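Local coordinates for protein metallo-beta-lactamase (Chryseobacterium indologenes, PDB 3L6N) that hydrolyses the beta-lactam ring of penicillins, cephalosporins and carbapenems at a zinc-dependent active site, conferring resistance to these antibiotics, at residues A[15-20]-A[193-198]. Residues are numbered along the deposited sequence; the frame is centred on the assembly and turned at random.
Sequences LHIYKT and ATLIIP
Ile-17 meets Ile-197 and Leu-195 in a small, wholly aliphatic contact between the two beta-sheets of the metallo-beta-lactamase alpha-beta/beta-alpha sandwich, with both isoleucines buried and Leu-195 partly exposed. Ile-17 belongs to strand 15-24 of the N-terminal sheet, while its partners lie on strand 195-198, an outermost strand of the second sheet. The backbones stay well apart, with CA of Ile-17 and CA of Ile-197 8.2 Å from each other, and side chains alone span the interface.

The delta methyl of Ile-17 does most of the touching. Its CD1 sits 3.6 Å from CD1 of Ile-197, whose branch runs obliquely across that of Ile-17. CD1 of Ile-197 also lies 3.8 Å from CG1 of Ile-17. In Ile-197, CG1 is anti to the carbonyl carbon (chi1 -55°) and the chain then folds at chi2 (-59°), which lays the terminal methyl against both atoms. Leu-195 adds a looser, tip-to-tip approach, its CD2 to CD1 of Ile-17 at 4.2 Å. Beyond the pair of strands, Ile-17 also packs on Trp-203.

Shortly after Ile-197 the chain delivers His-200 to a zinc ion, with Asp-80 and Cys-158 completing its protein ligands. No hydrogen bond or charge pair links the two segments, so cohesion here rests on dispersion and the exclusion of water, with no directional bond to fix an exact position.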
ATOM      1  N   LEU A  15      13.043  -1.193  -5.695  1.00  4.30           N
ATOM      2  CA  LEU A  15      11.616  -0.975  -5.467  1.00  4.30           C
ATOM      3  C   LEU A  15      10.780  -2.063  -6.139  1.00  4.69           C
ATOM      4  O   LEU A  15      10.786  -2.213  -7.370  1.00  4.77           O
ATOM      5  CB  LEU A  15      11.178   0.418  -5.941  1.00  4.73           C
ATOM      6  CG  LEU A  15       9.724   0.772  -5.622  1.00  4.30           C
ATOM      7  CD1 LEU A  15       9.484   0.805  -4.103  1.00  4.75           C
ATOM      8  CD2 LEU A  15       9.433   2.126  -6.241  1.00  4.24           C
ATOM      9  N   HIS A  16      10.050  -2.810  -5.317  1.00  3.49           N
ATOM     10  CA  HIS A  16       9.282  -3.955  -5.809  1.00  3.75           C
ATOM     11  C   HIS A  16       7.791  -3.787  -5.620  1.00  3.93           C
ATOM     12  O   HIS A  16       7.338  -3.336  -4.566  1.00  4.42           O
ATOM     13  CB  HIS A  16       9.703  -5.236  -5.078  1.00  3.02           C
ATOM     14  CG  HIS A  16      11.108  -5.686  -5.364  1.00  3.52           C
ATOM     15  ND1 HIS A  16      12.216  -5.004  -4.900  1.00  3.26           N
ATOM     16  CD2 HIS A  16      11.583  -6.765  -6.031  1.00  4.12           C
ATOM     17  CE1 HIS A  16      13.312  -5.645  -5.278  1.00  3.40           C
ATOM     18  NE2 HIS A  16      12.957  -6.718  -5.962  1.00  4.48           N
ATOM     19  N   ILE A  17       7.032  -4.170  -6.647  1.00  4.36           N
ATOM     20  CA  ILE A  17       5.585  -4.350  -6.556  1.00  4.52           C
ATOM     21  C   ILE A  17       5.389  -5.814  -6.233  1.00  4.32           C
ATOM     22  O   ILE A  17       6.027  -6.648  -6.849  1.00  4.63           O
ATOM     23  CB  ILE A  17       4.901  -4.073  -7.909  1.00  4.97           C
ATOM     24  CG1 ILE A  17       5.154  -2.625  -8.338  1.00  6.96           C
ATOM     25  CG2 ILE A  17       3.396  -4.393  -7.837  1.00  5.46           C
ATOM     26  CD1 ILE A  17       5.296  -2.471  -9.854  1.00 11.97           C
ATOM     27  N   TYR A  18       4.556  -6.128  -5.247  1.00  4.75           N
ATOM     28  CA  TYR A  18       4.187  -7.527  -5.021  1.00  4.72           C
ATOM     29  C   TYR A  18       2.678  -7.699  -4.930  1.00  5.24           C
ATOM     30  O   TYR A  18       1.967  -6.843  -4.407  1.00  6.44           O
ATOM     31  CB  TYR A  18       4.943  -8.163  -3.839  1.00  4.56           C
ATOM     32  CG  TYR A  18       4.475  -7.817  -2.440  1.00  4.33           C
ATOM     33  CD1 TYR A  18       3.616  -8.673  -1.742  1.00  6.37           C
ATOM     34  CD2 TYR A  18       4.928  -6.671  -1.788  1.00  4.28           C
ATOM     35  CE1 TYR A  18       3.206  -8.390  -0.445  1.00  5.23           C
ATOM     36  CE2 TYR A  18       4.528  -6.376  -0.477  1.00  4.61           C
ATOM     37  CZ  TYR A  18       3.664  -7.242   0.187  1.00  4.85           C
ATOM     38  OH  TYR A  18       3.241  -6.971   1.471  1.00  5.30           O
ATOM     39  N   LYS A  19       2.188  -8.807  -5.475  1.00  6.03           N
ATOM     40  CA  LYS A  19       0.738  -9.034  -5.535  1.00  6.59           C
ATOM     41  C   LYS A  19       0.409 -10.209  -4.629  1.00  6.13           C
ATOM     42  O   LYS A  19       1.112 -11.214  -4.657  1.00  6.73           O
ATOM     43  CB  LYS A  19       0.291  -9.389  -6.960  1.00  6.79           C
ATOM     44  CG  LYS A  19       0.523  -8.342  -8.029  1.00  8.98           C
ATOM     45  CD  LYS A  19      -0.049  -8.799  -9.376  1.00 12.29           C
ATOM     46  CE  LYS A  19      -1.576  -8.895  -9.366  1.00 13.96           C
ATOM     47  NZ  LYS A  19      -2.315  -7.589  -9.464  1.00 16.94           N
ATOM     48  N   THR A  20      -0.623 -10.060  -3.804  1.00  5.70           N
ATOM     49  CA  THR A  20      -1.140 -11.185  -3.005  1.00  5.83           C
ATOM     50  C   THR A  20      -2.626 -11.367  -3.263  1.00  6.24           C
ATOM     51  O   THR A  20      -3.298 -10.469  -3.774  1.00  6.48           O
ATOM     52  CB  THR A  20      -0.867 -11.034  -1.488  1.00  5.55           C
ATOM     53  OG1 THR A  20      -1.641  -9.966  -0.931  1.00  5.38           O
ATOM     54  CG2 THR A  20       0.622 -10.808  -1.229  1.00  5.91           C
ATOM     55  N   ALA A 193       5.436  11.380 -11.701  1.00 22.11           N
ATOM     56  CA  ALA A 193       5.227   9.934 -11.591  1.00 20.45           C
ATOM     57  C   ALA A 193       5.085   9.284 -12.958  1.00 19.39           C
ATOM     58  O   ALA A 193       4.227   9.669 -13.758  1.00 19.63           O
ATOM     59  CB  ALA A 193       4.007   9.624 -10.731  1.00 20.44           C
ATOM     60  N   THR A 194       5.933   8.296 -13.227  1.00 17.70           N
ATOM     61  CA  THR A 194       5.854   7.559 -14.478  1.00 16.57           C
ATOM     62  C   THR A 194       5.148   6.223 -14.268  1.00 15.10           C
ATOM     63  O   THR A 194       4.854   5.501 -15.221  1.00 15.26           O
ATOM     64  CB  THR A 194       7.238   7.361 -15.113  1.00 16.85           C
ATOM     65  OG1 THR A 194       8.147   6.852 -14.134  1.00 16.61           O
ATOM     66  CG2 THR A 194       7.768   8.701 -15.651  1.00 17.99           C
ATOM     67  N   LEU A 195       4.856   5.922 -13.001  1.00 13.14           N
ATOM     68  CA  LEU A 195       4.134   4.706 -12.640  1.00 11.29           C
ATOM     69  C   LEU A 195       3.322   4.984 -11.386  1.00 10.10           C
ATOM     70  O   LEU A 195       3.851   5.494 -10.408  1.00  9.44           O
ATOM     71  CB  LEU A 195       5.116   3.561 -12.400  1.00 11.78           C
ATOM     72  CG  LEU A 195       4.565   2.191 -12.007  1.00 12.33           C
ATOM     73  CD1 LEU A 195       3.610   1.631 -13.058  1.00 13.41           C
ATOM     74  CD2 LEU A 195       5.728   1.221 -11.763  1.00 12.66           C
ATOM     75  N   ILE A 196       2.028   4.695 -11.447  1.00  9.61           N
ATOM     76  CA  ILE A 196       1.147   4.822 -10.281  1.00  9.62           C
ATOM     77  C   ILE A 196       0.542   3.452 -10.011  1.00  9.06           C
ATOM     78  O   ILE A 196      -0.059   2.846 -10.904  1.00  9.31           O
ATOM     79  CB  ILE A 196       0.064   5.903 -10.480  1.00  9.70           C
ATOM     80  CG1 ILE A 196       0.733   7.263 -10.746  1.00 10.97           C
ATOM     81  CG2 ILE A 196      -0.845   5.972  -9.247  1.00 10.48           C
ATOM     82  CD1 ILE A 196      -0.220   8.395 -11.029  1.00 13.14           C
ATOM     83  N   ILE A 197       0.746   2.941  -8.793  1.00  7.83           N
ATOM     84  CA  ILE A 197       0.269   1.602  -8.455  1.00  7.09           C
ATOM     85  C   ILE A 197      -1.105   1.703  -7.811  1.00  6.99           C
ATOM     86  O   ILE A 197      -1.240   2.330  -6.752  1.00  7.27           O
ATOM     87  CB  ILE A 197       1.238   0.884  -7.471  1.00  6.64           C
ATOM     88  CG1 ILE A 197       2.675   0.841  -8.019  1.00  7.04           C
ATOM     89  CG2 ILE A 197       0.726  -0.532  -7.100  1.00  6.76           C
ATOM     90  CD1 ILE A 197       2.832   0.140  -9.367  1.00  9.46           C
ATOM     91  N   PRO A 198      -2.121   1.076  -8.431  1.00  7.28           N
ATOM     92  CA  PRO A 198      -3.440   0.968  -7.804  1.00  7.38           C
ATOM     93  C   PRO A 198      -3.472  -0.148  -6.760  1.00  7.47           C
ATOM     94  O   PRO A 198      -2.723  -1.127  -6.866  1.00  6.88           O
ATOM     95  CB  PRO A 198      -4.358   0.623  -8.979  1.00  7.90           C
ATOM     96  CG  PRO A 198      -3.486  -0.187  -9.909  1.00  7.56           C
ATOM     97  CD  PRO A 198      -2.065   0.357  -9.720  1.00  7.24           C
TER